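Local structure of dTDP-4-dehydrorhamnose reductase (Bacillus anthracis, 3SC6) at residues A[5-14]-A[25-36]; A[84-94]-A[139-147]. The protein catalyses the NADPH-dependent reduction of dTDP-4-dehydrorhamnose to dTDP-L-rhamnose, the final step in making this activated sugar. All blocks are in the same frame, centred on the assembly; numbering follows the deposited sequence.

Contact 1 (A[5-14]-A[25-36])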
loop_
_atom_site.group_PDB
_atom_site.type_symbol
_atom_site.label_atom_id
_atom_site.label_comp_id
_atom_site.label_asym_id
_atom_site.label_seq_id
_atom_site.Cartn_x
_atom_site.Cartn_y
_atom_site.Cartn_z
ATOM N N LYS A 5 -16.197 15.054 -16.362
ATOM C CA LYS A 5 -15.799 13.680 -16.780
ATOM C C LYS A 5 -14.267 13.617 -16.702
ATOM O O LYS A 5 -13.585 13.531 -17.725
ATOM C CB LYS A 5 -16.263 13.429 -18.214
ATOM C CG LYS A 5 -16.112 11.995 -18.726
ATOM C CD LYS A 5 -17.023 11.026 -17.955
ATOM C CE LYS A 5 -16.964 9.608 -18.527
ATOM N NZ LYS A 5 -17.883 8.667 -17.832
ATOM N N GLU A 6 -13.730 13.660 -15.487
ATOM C CA GLU A 6 -12.279 13.620 -15.295
ATOM C C GLU A 6 -11.607 12.318 -15.762
ATOM O O GLU A 6 -12.248 11.285 -15.907
ATOM C CB GLU A 6 -11.922 13.976 -13.855
ATOM C CG GLU A 6 -12.371 15.386 -13.491
ATOM C CD GLU A 6 -12.040 15.769 -12.070
ATOM O OE1 GLU A 6 -11.443 14.946 -11.346
ATOM O OE2 GLU A 6 -12.384 16.902 -11.677
ATOM N N ARG A 7 -10.297 12.399 -15.962
ATOM C CA ARG A 7 -9.477 11.291 -16.444
ATOM C C ARG A 7 -8.504 10.872 -15.361
ATOM O O ARG A 7 -7.861 11.727 -14.760
ATOM C CB ARG A 7 -8.660 11.881 -17.566
ATOM C CG ARG A 7 -9.528 12.645 -18.514
ATOM C CD ARG A 7 -8.705 13.592 -19.309
ATOM N NE ARG A 7 -9.589 14.544 -19.946
ATOM C CZ ARG A 7 -9.185 15.673 -20.501
ATOM N NH1 ARG A 7 -10.081 16.493 -21.041
ATOM N NH2 ARG A 7 -7.897 16.006 -20.479
ATOM N N VAL A 8 -8.362 9.569 -15.133
ATOM C CA VAL A 8 -7.447 9.085 -14.108
ATOM C C VAL A 8 -6.548 7.984 -14.639
ATOM O O VAL A 8 -7.018 7.041 -15.263
ATOM C CB VAL A 8 -8.207 8.518 -12.882
ATOM C CG1 VAL A 8 -9.104 9.576 -12.280
ATOM C CG2 VAL A 8 -9.035 7.324 -13.274
ATOM N N ILE A 9 -5.248 8.122 -14.409
ATOM C CA ILE A 9 -4.278 7.125 -14.844
ATOM C C ILE A 9 -3.822 6.323 -13.635
ATOM O O ILE A 9 -3.603 6.882 -12.564
ATOM C CB ILE A 9 -3.039 7.749 -15.521
ATOM C CG1 ILE A 9 -3.426 8.394 -16.852
ATOM C CG2 ILE A 9 -1.990 6.688 -15.806
ATOM C CD1 ILE A 9 -2.243 8.980 -17.615
ATOM N N ILE A 10 -3.703 5.007 -13.810
ATOM C CA ILE A 10 -3.265 4.116 -12.738
ATOM C C ILE A 10 -2.014 3.362 -13.180
ATOM O O ILE A 10 -2.053 2.600 -14.142
ATOM C CB ILE A 10 -4.346 3.093 -12.355
ATOM C CG1 ILE A 10 -5.617 3.809 -11.898
ATOM C CG2 ILE A 10 -3.844 2.193 -11.252
ATOM C CD1 ILE A 10 -6.732 2.871 -11.487
ATOM N N THR A 11 -0.905 3.590 -12.486
ATOM C CA THR A 11 0.349 2.920 -12.814
ATOM C C THR A 11 0.450 1.636 -11.985
ATOM O O THR A 11 0.232 1.654 -10.777
ATOM C CB THR A 11 1.561 3.827 -12.543
ATOM O OG1 THR A 11 1.614 4.160 -11.151
ATOM C CG2 THR A 11 1.466 5.103 -13.365
ATOM N N GLY A 12 0.790 0.527 -12.635
ATOM C CA GLY A 12 0.902 -0.765 -11.951
ATOM C C GLY A 12 -0.495 -1.333 -11.732
ATOM O O GLY A 12 -0.825 -1.806 -10.644
ATOM N N ALA A 13 -1.306 -1.286 -12.789
ATOM C CA ALA A 13 -2.692 -1.766 -12.770
ATOM C C ALA A 13 -2.893 -3.263 -12.521
ATOM O O ALA A 13 -3.974 -3.664 -12.097
ATOM C CB ALA A 13 -3.390 -1.365 -14.063
ATOM N N ASN A 14 -1.884 -4.089 -12.796
ATOM C CA ASN A 14 -2.018 -5.537 -12.575
ATOM C C ASN A 14 -1.732 -5.999 -11.149
ATOM O O ASN A 14 -1.997 -7.152 -10.807
ATOM C CB ASN A 14 -1.154 -6.332 -13.560
ATOM C CG ASN A 14 -1.588 -6.144 -14.997
ATOM O OD1 ASN A 14 -2.527 -5.399 -15.281
ATOM N ND2 ASN A 14 -0.912 -6.827 -15.914
ATOM N N LEU A 25 -13.415 2.425 -8.877
ATOM C CA LEU A 25 -13.597 3.836 -9.213
ATOM C C LEU A 25 -14.824 3.889 -10.113
ATOM O O LEU A 25 -14.895 3.170 -11.109
ATOM C CB LEU A 25 -12.380 4.419 -9.927
ATOM C CG LEU A 25 -11.083 4.456 -9.126
ATOM C CD1 LEU A 25 -9.950 4.996 -9.984
ATOM C CD2 LEU A 25 -11.260 5.302 -7.871
ATOM N N ASN A 26 -15.791 4.729 -9.751
ATOM C CA ASN A 26 -17.024 4.861 -10.522
ATOM C C ASN A 26 -16.736 5.266 -11.972
ATOM O O ASN A 26 -16.247 6.367 -12.225
ATOM C CB ASN A 26 -17.953 5.879 -9.847
ATOM C CG ASN A 26 -19.305 5.990 -10.530
ATOM O OD1 ASN A 26 -19.597 5.276 -11.486
ATOM N ND2 ASN A 26 -20.147 6.878 -10.019
ATOM N N PRO A 27 -17.039 4.369 -12.932
ATOM C CA PRO A 27 -16.797 4.657 -14.350
ATOM C C PRO A 27 -17.671 5.773 -14.922
ATOM O O PRO A 27 -17.318 6.350 -15.946
ATOM C CB PRO A 27 -17.094 3.323 -15.042
ATOM C CG PRO A 27 -17.985 2.592 -14.113
ATOM C CD PRO A 27 -17.612 3.025 -12.731
ATOM N N GLU A 28 -18.801 6.065 -14.284
ATOM C CA GLU A 28 -19.688 7.131 -14.759
ATOM C C GLU A 28 -19.338 8.425 -14.030
ATOM O O GLU A 28 -20.207 9.155 -13.564
ATOM C CB GLU A 28 -21.160 6.764 -14.559
ATOM C CG GLU A 28 -21.589 5.523 -15.333
ATOM C CD GLU A 28 -23.062 5.199 -15.156
ATOM O OE1 GLU A 28 -23.743 5.919 -14.393
ATOM O OE2 GLU A 28 -23.541 4.227 -15.783
ATOM N N GLU A 29 -18.037 8.688 -13.955
ATOM C CA GLU A 29 -17.494 9.868 -13.297
ATOM C C GLU A 29 -16.077 10.116 -13.812
ATOM O O GLU A 29 -15.676 11.263 -14.019
ATOM C CB GLU A 29 -17.469 9.665 -11.778
ATOM C CG GLU A 29 -16.926 10.853 -10.987
ATOM C CD GLU A 29 -16.909 10.615 -9.478
ATOM O OE1 GLU A 29 -17.281 9.508 -9.027
ATOM O OE2 GLU A 29 -16.514 11.541 -8.740
ATOM N N TYR A 30 -15.328 9.031 -14.018
ATOM C CA TYR A 30 -13.958 9.109 -14.508
ATOM C C TYR A 30 -13.679 8.176 -15.682
ATOM O O TYR A 30 -14.317 7.135 -15.823
ATOM C CB TYR A 30 -12.978 8.670 -13.413
ATOM C CG TYR A 30 -12.976 9.463 -12.132
ATOM C CD1 TYR A 30 -12.181 10.587 -12.000
ATOM C CD2 TYR A 30 -13.715 9.051 -11.031
ATOM C CE1 TYR A 30 -12.151 11.308 -10.822
ATOM C CE2 TYR A 30 -13.689 9.766 -9.844
ATOM C CZ TYR A 30 -12.904 10.895 -9.749
ATOM O OH TYR A 30 -12.862 11.621 -8.583
ATOM N N ASP A 31 -12.720 8.564 -16.520
ATOM C CA ASP A 31 -12.300 7.754 -17.663
ATOM C C ASP A 31 -11.075 7.075 -17.088
ATOM O O ASP A 31 -10.022 7.699 -16.955
ATOM C CB ASP A 31 -11.917 8.585 -18.891
ATOM C CG ASP A 31 -13.088 9.324 -19.491
ATOM O OD1 ASP A 31 -14.223 9.124 -19.021
ATOM O OD2 ASP A 31 -12.872 10.081 -20.462
ATOM N N ILE A 32 -11.213 5.805 -16.734
ATOM C CA ILE A 32 -10.111 5.055 -16.143
ATOM C C ILE A 32 -9.127 4.503 -17.168
ATOM O O ILE A 32 -9.489 3.673 -17.998
ATOM C CB ILE A 32 -10.647 3.891 -15.294
ATOM C CG1 ILE A 32 -11.651 4.414 -14.252
ATOM C CG2 ILE A 32 -9.491 3.150 -14.638
ATOM C CD1 ILE A 32 -12.270 3.336 -13.390
ATOM N N TYR A 33 -7.881 4.968 -17.093
ATOM C CA TYR A 33 -6.828 4.528 -18.002
ATOM C C TYR A 33 -5.761 3.740 -17.256
ATOM O O TYR A 33 -4.768 4.310 -16.814
ATOM C CB TYR A 33 -6.163 5.720 -18.684
ATOM C CG TYR A 33 -7.080 6.549 -19.541
ATOM C CD1 TYR A 33 -7.241 6.265 -20.891
ATOM C CD2 TYR A 33 -7.774 7.624 -19.009
ATOM C CE1 TYR A 33 -8.073 7.026 -21.685
ATOM C CE2 TYR A 33 -8.610 8.388 -19.794
ATOM C CZ TYR A 33 -8.756 8.085 -21.131
ATOM O OH TYR A 33 -9.588 8.844 -21.915
ATOM N N PRO A 34 -5.961 2.425 -17.112
ATOM C CA PRO A 34 -4.987 1.595 -16.418
ATOM C C PRO A 34 -3.840 1.191 -17.333
ATOM O O PRO A 34 -4.048 0.989 -18.527
ATOM C CB PRO A 34 -5.802 0.362 -16.043
ATOM C CG PRO A 34 -6.788 0.239 -17.142
ATOM C CD PRO A 34 -7.137 1.646 -17.540
ATOM N N PHE A 35 -2.639 1.085 -16.773
ATOM C CA PHE A 35 -1.453 0.695 -17.535
ATOM C C PHE A 35 -0.603 -0.315 -16.795
ATOM O O PHE A 35 -0.319 -0.162 -15.612
ATOM C CB PHE A 35 -0.582 1.900 -17.893
ATOM C CG PHE A 35 -1.204 2.834 -18.876
ATOM C CD1 PHE A 35 -0.964 2.673 -20.231
ATOM C CD2 PHE A 35 -2.019 3.870 -18.460
ATOM C CE1 PHE A 35 -1.525 3.530 -21.153
ATOM C CE2 PHE A 35 -2.587 4.728 -19.379
ATOM C CZ PHE A 35 -2.338 4.557 -20.729
ATOM N N ASP A 36 -0.187 -1.343 -17.518
ATOM C CA ASP A 36 0.637 -2.386 -16.956
ATOM C C ASP A 36 2.089 -1.941 -17.107
ATOM O O ASP A 36 2.373 -0.857 -17.617
ATOM C CB ASP A 36 0.400 -3.708 -17.708
ATOM C CG ASP A 36 1.193 -4.883 -17.124
ATOM O OD1 ASP A 36 1.791 -4.723 -16.033
ATOM O OD2 ASP A 36 1.198 -5.973 -17.745
HETATM O O HOH W 1 2.035 1.499 -15.110
HETATM O O HOH W 2 1.305 -3.704 -13.471
#
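The carbonyl oxygen of Phe35 is gripped by two successive amides where strand 6-11 turns into loop: Ala13 N donates at 3.2 Å along an almost straight N-H line (175°), and Gly12 N adds a weak bond at 3.3 Å. One water bridges Gly12 N and the same Phe35 O. Further on, a second water accepts from Asn14 N and donates to Asp36 OD1 at 2.8 Å, carrying the link past the last backbone pairs. Upstream, strands 6-11 and 30-35 run parallel, their short axes 22° apart, in a ladder that includes Tyr33 N to Val8 O at 2.9 Å. At the far end Lys5 NZ is modelled within hydrogen-bonding distance of Pro27 O, but the place of this side chain is uncertain. Val8, Ile10, Tyr30 and Ile32 lie on one face of the sheet. Val8 divides its methyls there, CG1 lying obliquely against the Tyr30 ring and CG2 meeting Ile32 CG1 at 4.0 Å, while Ile10 CD1 and Leu25 CD1 approach tip to tip at 4.1 Å. On the other face Ile9 CG2 touches Phe35 CD2 at 3.9 Å. The topology is the first beta-alpha-beta unit of a Rossmann fold, and Gly12, which touches the bound NADP, opens the glycine-rich loop usual after its first strand; its positive phi helps the chain turn there. Helix 16-24 meets Ile10 and Pro34 on one face, helix 45-55 packs on Ile9, Tyr33 and Phe35 on the other, and strand 59-62 pairs with the remaining edge of strand 6-11.

Contact 2 (A[84-94]-A[139-147])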
loop_
_atom_site.group_PDB
_atom_site.type_symbol
_atom_site.label_atom_id
_atom_site.label_comp_id
_atom_site.label_asym_id
_atom_site.label_seq_id
_atom_site.Cartn_x
_atom_site.Cartn_y
_atom_site.Cartn_z
ATOM N N ALA A 84 12.226 4.993 -6.411
ATOM C CA ALA A 84 12.673 6.381 -6.324
ATOM C C ALA A 84 12.600 7.094 -7.675
ATOM O O ALA A 84 11.752 7.972 -7.881
ATOM C CB ALA A 84 14.085 6.437 -5.776
ATOM N N ILE A 85 13.495 6.713 -8.589
ATOM C CA ILE A 85 13.545 7.310 -9.920
ATOM C C ILE A 85 12.185 7.227 -10.598
ATOM O O ILE A 85 11.760 8.160 -11.274
ATOM C CB ILE A 85 14.632 6.646 -10.812
ATOM C CG1 ILE A 85 16.013 6.782 -10.160
ATOM C CG2 ILE A 85 14.656 7.268 -12.200
ATOM C CD1 ILE A 85 16.417 8.209 -9.889
ATOM N N GLY A 86 11.495 6.113 -10.402
ATOM C CA GLY A 86 10.179 5.921 -10.995
ATOM C C GLY A 86 9.170 6.955 -10.526
ATOM O O GLY A 86 8.395 7.481 -11.319
ATOM N N ALA A 87 9.177 7.245 -9.229
ATOM C CA ALA A 87 8.260 8.229 -8.664
ATOM C C ALA A 87 8.646 9.621 -9.143
ATOM O O ALA A 87 7.798 10.496 -9.314
ATOM C CB ALA A 87 8.291 8.166 -7.138
ATOM N N ARG A 88 9.940 9.820 -9.361
ATOM C CA ARG A 88 10.454 11.103 -9.821
ATOM C C ARG A 88 9.954 11.381 -11.252
ATOM O O ARG A 88 9.538 12.502 -11.558
ATOM C CB ARG A 88 11.985 11.097 -9.676
ATOM C CG ARG A 88 12.748 12.373 -10.038
ATOM C CD ARG A 88 12.715 12.707 -11.504
ATOM N NE ARG A 88 13.255 11.592 -12.270
ATOM C CZ ARG A 88 14.548 11.393 -12.514
ATOM N NH1 ARG A 88 14.925 10.338 -13.224
ATOM N NH2 ARG A 88 15.466 12.233 -12.044
ATOM N N ASN A 89 9.963 10.356 -12.104
ATOM C CA ASN A 89 9.502 10.485 -13.495
ATOM C C ASN A 89 8.002 10.774 -13.560
ATOM O O ASN A 89 7.552 11.620 -14.335
ATOM C CB ASN A 89 9.791 9.203 -14.287
ATOM C CG ASN A 89 11.272 8.888 -14.386
ATOM O OD1 ASN A 89 12.118 9.716 -14.065
ATOM N ND2 ASN A 89 11.589 7.689 -14.861
ATOM N N VAL A 90 7.227 10.050 -12.758
ATOM C CA VAL A 90 5.776 10.241 -12.729
ATOM C C VAL A 90 5.456 11.603 -12.126
ATOM O O VAL A 90 4.433 12.205 -12.447
ATOM C CB VAL A 90 5.068 9.122 -11.939
ATOM C CG1 VAL A 90 3.578 9.407 -11.802
ATOM C CG2 VAL A 90 5.312 7.771 -12.613
ATOM N N ALA A 91 6.345 12.085 -11.258
ATOM C CA ALA A 91 6.169 13.382 -10.617
ATOM C C ALA A 91 6.323 14.473 -11.669
ATOM O O ALA A 91 5.469 15.354 -11.794
ATOM C CB ALA A 91 7.174 13.564 -9.505
ATOM N N VAL A 92 7.415 14.403 -12.427
ATOM C CA VAL A 92 7.691 15.374 -13.485
ATOM C C VAL A 92 6.497 15.480 -14.438
ATOM O O VAL A 92 5.973 16.569 -14.667
ATOM C CB VAL A 92 8.955 14.984 -14.291
ATOM C CG1 VAL A 92 9.143 15.909 -15.477
ATOM C CG2 VAL A 92 10.187 14.988 -13.393
ATOM N N ALA A 93 6.065 14.342 -14.975
ATOM C CA ALA A 93 4.933 14.301 -15.903
ATOM C C ALA A 93 3.670 14.890 -15.273
ATOM O O ALA A 93 2.945 15.653 -15.914
ATOM C CB ALA A 93 4.680 12.878 -16.360
ATOM N N SER A 94 3.403 14.526 -14.021
ATOM C CA SER A 94 2.228 15.027 -13.319
ATOM C C SER A 94 2.255 16.551 -13.299
ATOM O O SER A 94 1.218 17.200 -13.463
ATOM C CB SER A 94 2.195 14.500 -11.886
ATOM O OG SER A 94 2.162 13.083 -11.858
ATOM N N GLN A 139 10.196 11.885 -1.389
ATOM C CA GLN A 139 10.909 13.152 -1.480
ATOM C C GLN A 139 10.896 13.722 -2.899
ATOM O O GLN A 139 10.669 14.918 -3.059
ATOM C CB GLN A 139 12.329 13.040 -0.919
ATOM C CG GLN A 139 12.383 12.673 0.572
ATOM C CD GLN A 139 11.705 13.704 1.486
ATOM O OE1 GLN A 139 11.337 14.797 1.057
ATOM N NE2 GLN A 139 11.565 13.357 2.756
ATOM N N PHE A 140 11.130 12.909 -3.934
ATOM C CA PHE A 140 11.093 13.476 -5.287
ATOM C C PHE A 140 9.712 14.027 -5.600
ATOM O O PHE A 140 9.595 14.995 -6.342
ATOM C CB PHE A 140 11.513 12.519 -6.403
ATOM C CG PHE A 140 12.962 12.147 -6.398
ATOM C CD1 PHE A 140 13.912 13.047 -6.856
ATOM C CD2 PHE A 140 13.368 10.864 -6.088
ATOM C CE1 PHE A 140 15.257 12.704 -6.902
ATOM C CE2 PHE A 140 14.712 10.511 -6.144
ATOM C CZ PHE A 140 15.654 11.433 -6.552
ATOM N N VAL A 141 8.668 13.407 -5.048
ATOM C CA VAL A 141 7.299 13.870 -5.285
ATOM C C VAL A 141 7.080 15.250 -4.664
ATOM O O VAL A 141 6.553 16.148 -5.323
ATOM C CB VAL A 141 6.240 12.877 -4.757
ATOM C CG1 VAL A 141 4.837 13.460 -4.902
ATOM C CG2 VAL A 141 6.351 11.544 -5.478
ATOM N N LYS A 142 7.473 15.423 -3.402
ATOM C CA LYS A 142 7.311 16.716 -2.734
ATOM C C LYS A 142 8.195 17.774 -3.370
ATOM O O LYS A 142 7.830 18.948 -3.438
ATOM C CB LYS A 142 7.704 16.652 -1.257
ATOM C CG LYS A 142 6.866 15.793 -0.327
ATOM C CD LYS A 142 7.479 15.913 1.081
ATOM C CE LYS A 142 6.707 15.196 2.171
ATOM N NZ LYS A 142 5.341 15.765 2.376
ATOM N N GLU A 143 9.368 17.351 -3.825
ATOM C CA GLU A 143 10.336 18.250 -4.450
ATOM C C GLU A 143 10.017 18.687 -5.886
ATOM O O GLU A 143 10.360 19.797 -6.269
ATOM C CB GLU A 143 11.724 17.587 -4.411
ATOM C CG GLU A 143 12.271 17.350 -2.996
ATOM C CD GLU A 143 13.570 16.540 -2.974
ATOM O OE1 GLU A 143 13.913 15.920 -4.004
ATOM O OE2 GLU A 143 14.227 16.479 -1.906
ATOM N N LEU A 144 9.338 17.852 -6.670
ATOM C CA LEU A 144 9.037 18.219 -8.060
ATOM C C LEU A 144 7.557 18.391 -8.439
ATOM O O LEU A 144 7.241 18.595 -9.610
ATOM C CB LEU A 144 9.681 17.182 -8.987
ATOM C CG LEU A 144 11.199 17.009 -8.820
ATOM C CD1 LEU A 144 11.718 15.903 -9.715
ATOM C CD2 LEU A 144 11.941 18.300 -9.090
ATOM N N HIS A 145 6.654 18.329 -7.469
ATOM C CA HIS A 145 5.232 18.484 -7.771
ATOM C C HIS A 145 4.542 19.136 -6.569
ATOM O O HIS A 145 5.007 18.997 -5.443
ATOM C CB HIS A 145 4.647 17.121 -8.159
ATOM C CG HIS A 145 3.216 17.166 -8.592
ATOM N ND1 HIS A 145 2.729 18.143 -9.432
ATOM C CD2 HIS A 145 2.195 16.303 -8.387
ATOM C CE1 HIS A 145 1.451 17.917 -9.673
ATOM N NE2 HIS A 145 1.104 16.802 -9.056
ATOM N N ASN A 146 3.450 19.857 -6.804
ATOM C CA ASN A 146 2.747 20.535 -5.711
ATOM C C ASN A 146 1.248 20.244 -5.550
ATOM O O ASN A 146 0.514 21.018 -4.929
ATOM C CB ASN A 146 3.001 22.045 -5.807
ATOM C CG ASN A 146 2.550 22.634 -7.130
ATOM O OD1 ASN A 146 2.033 21.929 -8.002
ATOM N ND2 ASN A 146 2.750 23.940 -7.289
ATOM N N LYS A 147 0.808 19.128 -6.111
ATOM C CA LYS A 147 -0.586 18.696 -6.032
ATOM C C LYS A 147 -0.483 17.200 -5.855
ATOM O O LYS A 147 -0.597 16.448 -6.820
ATOM C CB LYS A 147 -1.359 19.015 -7.307
ATOM C CG LYS A 147 -1.464 20.484 -7.666
ATOM C CD LYS A 147 -2.252 20.640 -8.966
ATOM C CE LYS A 147 -2.396 22.091 -9.380
ATOM N NZ LYS A 147 -3.184 22.226 -10.645
#
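The segments of helices 76-97 and 129-144 run nearly parallel, 23° apart, with axes 8.3 Å from each other at closest approach and the CA atoms of Arg88 and Phe140 separated by only 5.2 Å. Small residues permit this spacing: Ala91 points its CB at the backbone of Val141, and Ala87 CB meets a methyl of the same valine. Arg88 lays its aliphatic part over one face of the Phe140 ring, CB standing 4.0 Å from the ring centroid and 29° off the normal, a CH-pi contact. Leu144 CD1 flanks the same chain, 3.7 Å from Arg88 CG, and also touches Val92 CG2. The Arg88 chain leaves CB opposite the backbone N (chi1 -177°), then bends at chi2 and chi3 and turns its guanidinium away from the second helix; there NE (2.8 Å) and NH1 (3.0 Å) both donate side-on to Asn89 OD1, holding the group's rotation. In the Rossmann fold these two helices are neighbours on one side of the central parallel sheet, and strand 100-106 lies between them in sequence: Ser94 and His145 both touch its Leu101. Just after helix 129-144, the His145 ring is sandwiched. Ser94 CB sits over one face, 4.0 Å from the ring centroid, and Lys147 N lies over the opposite face. The ring's rotation is fixed from outside the two segments, ND1 being hydrogen-bonded to Gln95 OE1 and NE2 to Ala99 O.

How the contacts relate
Contact 1 joins two strands at one border of the Rossmann sheet, whereas contact 2 joins two helices that lie on a face of that sheet. Their centres are 19 Å apart and their nearest atoms about 5 Å, with no touch; strand 59-62 and helix 45-55 lie between, each meeting residues of both. The chemistry follows the elements: a ladder of backbone bonds and 912 Å² of buried surface in contact 1, against 452 Å² and no hydrogen bond across contact 2. A larger share of touching residues is buried in contact 2 (6 of 10, against 8 of 21), yet contact 1 reaches the NADP.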